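Local atomic coordinates of ALKF (Bacillus cereus, PDB entry 3ZBO), a protein that is of unknown function but belongs to a family related to the HEAT-like repeat DNA glycosylases and has affinity for branched DNA structures. Residues 46-49 with 50-54; 38-42 with 43-47. One frame throughout, in Å; residues are numbered along the deposited sequence. Where two conformers were deposited one is given.

Overall arrangement
Both contacts lie on one continuous piece of chain in a mostly helical fold related to the HEAT-like repeat DNA glycosylases, and both use helix 46-52. Contact 2 (38-42 with 43-47) leads from the loop after helix 22-30 into this helix through successive turns, and contact 1 (46-49 with 50-54) carries the helix to its C-terminal end. Their centres are about 11 Å apart, on the same side of the chain's centre, which is about 17 Å from the centre of contact 2 and about 21 Å from that of contact 1. Lys-46 and Pro-47 belong to both. Helices 9-19 and 68-77 pack against side chains of each, so entry and exit of the helix meet the same two neighbours.

Contact 1 of 2, residues 46-49 with 50-54; sequences KPIA and KKIKL
In Ile-48 and Ile-52 alike, CG1 sits anti to the carbonyl carbon (chi1 -43° and -67°), and the two branched chains lie side by side, one turn apart, on the final turns of alpha-helix 46-52. Ile-48 CG2 touches Ile-52 CD1 at 3.7 Å, the CG1-CD1 arm of Ile-52 reaching back along the helix. Together they form an apolar face against helix 68-77, through Phe-73, and against helix 9-19.

Lys-51 runs back toward the start of the helix. Its CG passes 3.5 Å from Pro-47 O, and bends at chi3 and chi4 fold the chain back until NZ lies 4.0 Å from Ile-48 CA; the ammonium forms a salt bridge with Glu-15 of helix 9-19.

Regular i to i+4 bonds run as far as Lys-53 N to Ala-49 O, 2.9 Å long and fairly straight (N-H...O 163°). Lys-53 then breaks the helix with a positive phi. Its side chain turns back over the last turn: Lys-53 NZ donates to Lys-50 O at 2.7 Å, approaching almost in line with the C=O bond. A positive charge here would probably interact favourably with the carbonyl end of the helix dipole. A water 2.6 Å from Lys-53 O may also donate weakly to Ala-49 O. Ala-49 O receives, besides the Lys-53 amide, a weak second bond from Ile-52 N at 3.2 Å.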
ATOM      1  N   LYS A  46      16.823   2.399   7.557  1.00 22.58           N
ATOM      2  CA  LYS A  46      16.986   3.842   7.624  0.50 24.29           C
ATOM      3  C   LYS A  46      18.423   4.286   7.367  1.00 23.79           C
ATOM      4  O   LYS A  46      18.586   5.128   6.507  1.00 25.56           O
ATOM      5  CB  LYS A  46      16.378   4.491   8.888  0.50 23.79           C
ATOM      6  CG  LYS A  46      16.245   6.031   8.746  0.50 26.10           C
ATOM      7  CD  LYS A  46      14.947   6.535   9.400  0.50 27.79           C
ATOM      8  CE  LYS A  46      14.724   8.002   9.109  0.50 31.03           C
ATOM      9  NZ  LYS A  46      15.565   8.801  10.037  0.50 34.52           N
ATOM     10  N   PRO A  47      19.442   3.657   8.009  1.00 24.52           N
ATOM     11  CA  PRO A  47      20.769   4.175   7.669  1.00 26.67           C
ATOM     12  C   PRO A  47      21.198   3.989   6.222  1.00 26.78           C
ATOM     13  O   PRO A  47      21.845   4.903   5.666  1.00 27.72           O
ATOM     14  CB  PRO A  47      21.728   3.326   8.528  1.00 27.37           C
ATOM     15  CG  PRO A  47      20.879   2.661   9.602  1.00 24.98           C
ATOM     16  CD  PRO A  47      19.537   2.473   8.917  1.00 24.77           C
ATOM     17  N   ILE A  48      20.863   2.831   5.608  1.00 24.00           N
ATOM     18  CA  ILE A  48      21.241   2.645   4.176  1.00 23.35           C
ATOM     19  C   ILE A  48      20.502   3.649   3.265  1.00 23.16           C
ATOM     20  O   ILE A  48      21.085   4.187   2.329  1.00 23.32           O
ATOM     21  CB  ILE A  48      20.921   1.216   3.658  1.00 23.82           C
ATOM     22  CG1 ILE A  48      21.291   0.089   4.624  1.00 31.15           C
ATOM     23  CG2 ILE A  48      21.564   1.012   2.277  1.00 24.17           C
ATOM     24  CD1 ILE A  48      21.085  -1.286   4.048  1.00 33.77           C
ATOM     25  N   ALA A  49      19.228   3.913   3.563  1.00 22.67           N
ATOM     26  CA  ALA A  49      18.419   4.785   2.747  1.00 24.12           C
ATOM     27  C   ALA A  49      18.975   6.241   2.874  1.00 25.88           C
ATOM     28  O   ALA A  49      18.977   7.001   1.894  1.00 26.89           O
ATOM     29  CB  ALA A  49      16.967   4.744   3.229  1.00 24.81           C
ATOM     30  N   LYS A  50      19.382   6.627   4.091  1.00 28.22           N
ATOM     31  CA  LYS A  50      19.930   7.985   4.300  1.00 31.61           C
ATOM     32  C   LYS A  50      21.219   8.165   3.467  1.00 30.10           C
ATOM     33  O   LYS A  50      21.462   9.288   2.914  1.00 31.59           O
ATOM     34  CB  LYS A  50      20.173   8.279   5.806  1.00 33.07           C
ATOM     35  CG  LYS A  50      20.707   9.750   6.021  1.00 40.25           C
ATOM     36  CD  LYS A  50      21.252  10.032   7.473  1.00 45.30           C
ATOM     37  CE  LYS A  50      22.695  10.658   7.459  1.00 46.77           C
ATOM     38  NZ  LYS A  50      22.774  12.123   7.211  1.00 51.20           N
ATOM     39  N   LYS A  51      22.000   7.103   3.307  1.00 30.06           N
ATOM     40  CA  LYS A  51      23.227   7.186   2.477  1.00 31.34           C
ATOM     41  C   LYS A  51      22.857   7.410   0.980  1.00 30.39           C
ATOM     42  O   LYS A  51      23.457   8.215   0.229  1.00 31.30           O
ATOM     43  CB  LYS A  51      24.136   5.940   2.595  1.00 30.89           C
ATOM     44  CG  LYS A  51      24.830   5.650   3.972  1.00 37.30           C
ATOM     45  CD  LYS A  51      25.922   4.535   3.840  1.00 40.26           C
ATOM     46  CE  LYS A  51      25.883   3.382   4.912  1.00 45.23           C
ATOM     47  NZ  LYS A  51      25.222   2.104   4.374  1.00 42.38           N
ATOM     48  N   ILE A  52      21.826   6.704   0.532  1.00 27.50           N
ATOM     49  CA  ILE A  52      21.575   6.643  -0.907  1.00 26.54           C
ATOM     50  C   ILE A  52      20.712   7.777  -1.432  1.00 26.06           C
ATOM     51  O   ILE A  52      20.944   8.267  -2.543  1.00 27.25           O
ATOM     52  CB  ILE A  52      20.955   5.248  -1.257  1.00 25.97           C
ATOM     53  CG1 ILE A  52      21.998   4.172  -1.019  1.00 28.39           C
ATOM     54  CG2 ILE A  52      20.378   5.294  -2.723  1.00 25.36           C
ATOM     55  CD1 ILE A  52      21.390   2.753  -1.015  1.00 24.03           C
ATOM     56  N   LYS A  53      19.720   8.172  -0.639  1.00 25.82           N
ATOM     57  CA  LYS A  53      18.727   9.183  -0.916  1.00 29.53           C
ATOM     58  C   LYS A  53      17.906   8.642  -2.073  1.00 28.85           C
ATOM     59  O   LYS A  53      17.289   7.576  -1.865  1.00 30.93           O
ATOM     60  CB  LYS A  53      19.295  10.594  -1.166  1.00 30.50           C
ATOM     61  CG  LYS A  53      19.885  11.263   0.122  1.00 37.72           C
ATOM     62  CD  LYS A  53      21.129  12.117  -0.205  1.00 42.59           C
ATOM     63  CE  LYS A  53      21.652  12.810   1.069  1.00 45.05           C
ATOM     64  NZ  LYS A  53      22.221  11.748   1.988  1.00 44.39           N
ATOM     65  N   LEU A  54      17.896   9.303  -3.227  1.00 26.27           N
ATOM     66  CA  LEU A  54      17.125   8.828  -4.399  1.00 25.91           C
ATOM     67  C   LEU A  54      18.100   8.271  -5.460  1.00 25.33           C
ATOM     68  O   LEU A  54      19.178   8.871  -5.744  1.00 26.40           O
ATOM     69  CB  LEU A  54      16.155   9.900  -4.978  1.00 24.33           C
ATOM     70  CG  LEU A  54      15.134  10.551  -3.963  1.00 30.83           C
ATOM     71  CD1 LEU A  54      13.932  11.109  -4.689  1.00 33.43           C
ATOM     72  CD2 LEU A  54      14.535   9.604  -2.864  1.00 32.43           C
TER
HETATM   73  O   HOH W   1      16.055   7.118   0.357  1.00 35.98           O

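Contact 2 of 2, residues 38-42 with 43-47; sequences FGVAT and GAMKP
Met-45 N donates to Thr-42 O at 2.9 Å with an N-H...O angle of 154°, closing one of three overlapping type I beta-turns that lead the loop into helix 46-52. In the turn before it, Ala-44 N reaches Ala-41 O at 3.0 Å; in the turn after, Lys-46 N reaches Gly-43 O. All three bonds link residue i to i+3, each turn starting one residue after the last.

Met-45, at the end of the middle turn, points back to Val-40 of the loop. It runs extended beyond CG (chi2 174°) and crosses Val-40 obliquely. With Val-40 CG1 set anti to the backbone N (chi1 179°), this one methyl meets the thioether chain twice, at Met-45 CE (3.8 Å) and at Met-45 CG (3.9 Å). Tyr-72, Phe-73 and Ile-76 of helix 68-77 also pack against Met-45. The loop itself is held from the same helix: the carboxylate of Asp-69 accepts the amides of Phe-38, Gly-39 and Val-40. From another side of Val-40 CG1, Ala-44 CB approaches to 4.3 Å; it also lies 3.3 Å from Ala-41 O.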
ATOM      1  N   PHE A  38      14.993 -12.061   2.615  1.00 19.26           N
ATOM      2  CA  PHE A  38      15.885 -12.069   3.728  1.00 19.80           C
ATOM      3  C   PHE A  38      15.187 -11.801   5.067  1.00 20.58           C
ATOM      4  O   PHE A  38      15.681 -12.285   6.131  1.00 22.37           O
ATOM      5  CB  PHE A  38      16.946 -10.990   3.613  1.00 20.93           C
ATOM      6  CG  PHE A  38      17.830 -11.044   2.372  1.00 21.02           C
ATOM      7  CD1 PHE A  38      18.293 -12.239   1.830  1.00 23.43           C
ATOM      8  CD2 PHE A  38      18.155  -9.841   1.749  1.00 21.67           C
ATOM      9  CE1 PHE A  38      19.164 -12.240   0.704  1.00 21.43           C
ATOM     10  CE2 PHE A  38      19.006  -9.827   0.594  1.00 21.03           C
ATOM     11  CZ  PHE A  38      19.498 -11.002   0.124  1.00 18.56           C
ATOM     12  N   GLY A  39      14.089 -11.026   5.071  1.00 18.10           N
ATOM     13  CA  GLY A  39      13.451 -10.761   6.348  1.00 17.39           C
ATOM     14  C   GLY A  39      14.084  -9.568   7.034  1.00 19.09           C
ATOM     15  O   GLY A  39      14.510  -9.605   8.237  1.00 19.30           O
ATOM     16  N   VAL A  40      14.028  -8.401   6.400  1.00 18.35           N
ATOM     17  CA  VAL A  40      14.618  -7.182   6.987  1.00 17.87           C
ATOM     18  C   VAL A  40      13.575  -6.283   7.617  1.00 20.57           C
ATOM     19  O   VAL A  40      12.639  -5.863   6.947  1.00 22.97           O
ATOM     20  CB  VAL A  40      15.395  -6.375   5.898  1.00 17.69           C
ATOM     21  CG1 VAL A  40      16.002  -5.084   6.482  1.00 19.13           C
ATOM     22  CG2 VAL A  40      16.461  -7.254   5.223  1.00 18.62           C
ATOM     23  N   ALA A  41      13.650  -5.977   8.934  1.00 19.53           N
ATOM     24  CA  ALA A  41      12.685  -5.074   9.511  1.00 20.77           C
ATOM     25  C   ALA A  41      12.898  -3.727   8.876  1.00 19.70           C
ATOM     26  O   ALA A  41      14.046  -3.277   8.704  1.00 19.96           O
ATOM     27  CB  ALA A  41      12.955  -4.944  10.980  1.00 21.11           C
ATOM     28  N   THR A  42      11.802  -3.047   8.536  1.00 19.18           N
ATOM     29  CA  THR A  42      11.913  -1.777   7.794  1.00 18.85           C
ATOM     30  C   THR A  42      12.735  -0.705   8.518  1.00 19.99           C
ATOM     31  O   THR A  42      13.460   0.041   7.883  1.00 21.24           O
ATOM     32  CB  THR A  42      10.601  -1.234   7.302  1.00 20.06           C
ATOM     33  OG1 THR A  42       9.783  -0.879   8.418  1.00 21.41           O
ATOM     34  CG2 THR A  42       9.868  -2.272   6.396  1.00 19.63           C
ATOM     35  N   GLY A  43      12.677  -0.643   9.845  1.00 20.28           N
ATOM     36  CA  GLY A  43      13.441   0.463  10.462  1.00 21.62           C
ATOM     37  C   GLY A  43      14.942   0.242  10.283  1.00 23.19           C
ATOM     38  O   GLY A  43      15.737   1.237  10.339  1.00 25.88           O
ATOM     39  N   ALA A  44      15.344  -1.007  10.092  1.00 24.07           N
ATOM     40  CA  ALA A  44      16.760  -1.322   9.891  1.00 24.40           C
ATOM     41  C   ALA A  44      17.270  -0.769   8.561  1.00 23.71           C
ATOM     42  O   ALA A  44      18.470  -0.646   8.368  1.00 24.88           O
ATOM     43  CB  ALA A  44      17.038  -2.845  10.028  1.00 25.34           C
ATOM     44  N   MET A  45      16.355  -0.384   7.663  1.00 22.22           N
ATOM     45  CA  MET A  45      16.781   0.226   6.416  1.00 20.44           C
ATOM     46  C   MET A  45      17.154   1.704   6.453  1.00 22.66           C
ATOM     47  O   MET A  45      17.747   2.169   5.484  1.00 22.44           O
ATOM     48  CB  MET A  45      15.654   0.017   5.347  1.00 19.24           C
ATOM     49  CG  MET A  45      15.455  -1.476   5.143  1.00 17.70           C
ATOM     50  SD  MET A  45      13.982  -1.659   3.997  1.00 18.48           S
ATOM     51  CE  MET A  45      13.928  -3.413   3.796  1.00 16.67           C
ATOM     52  N   LYS A  46      16.823   2.399   7.557  1.00 22.58           N
ATOM     53  CA  LYS A  46      16.986   3.842   7.624  0.50 24.29           C
ATOM     54  C   LYS A  46      18.423   4.286   7.367  1.00 23.79           C
ATOM     55  O   LYS A  46      18.586   5.128   6.507  1.00 25.56           O
ATOM     56  CB  LYS A  46      16.378   4.491   8.888  0.50 23.79           C
ATOM     57  CG  LYS A  46      16.245   6.031   8.746  0.50 26.10           C
ATOM     58  CD  LYS A  46      14.947   6.535   9.400  0.50 27.79           C
ATOM     59  CE  LYS A  46      14.724   8.002   9.109  0.50 31.03           C
ATOM     60  NZ  LYS A  46      15.565   8.801  10.037  0.50 34.52           N
ATOM     61  N   PRO A  47      19.442   3.657   8.009  1.00 24.52           N
ATOM     62  CA  PRO A  47      20.769   4.175   7.669  1.00 26.67           C
ATOM     63  C   PRO A  47      21.198   3.989   6.222  1.00 26.78           C
ATOM     64  O   PRO A  47      21.845   4.903   5.666  1.00 27.72           O
ATOM     65  CB  PRO A  47      21.728   3.326   8.528  1.00 27.37           C
ATOM     66  CG  PRO A  47      20.879   2.661   9.602  1.00 24.98           C
ATOM     67  CD  PRO A  47      19.537   2.473   8.917  1.00 24.77           C
TER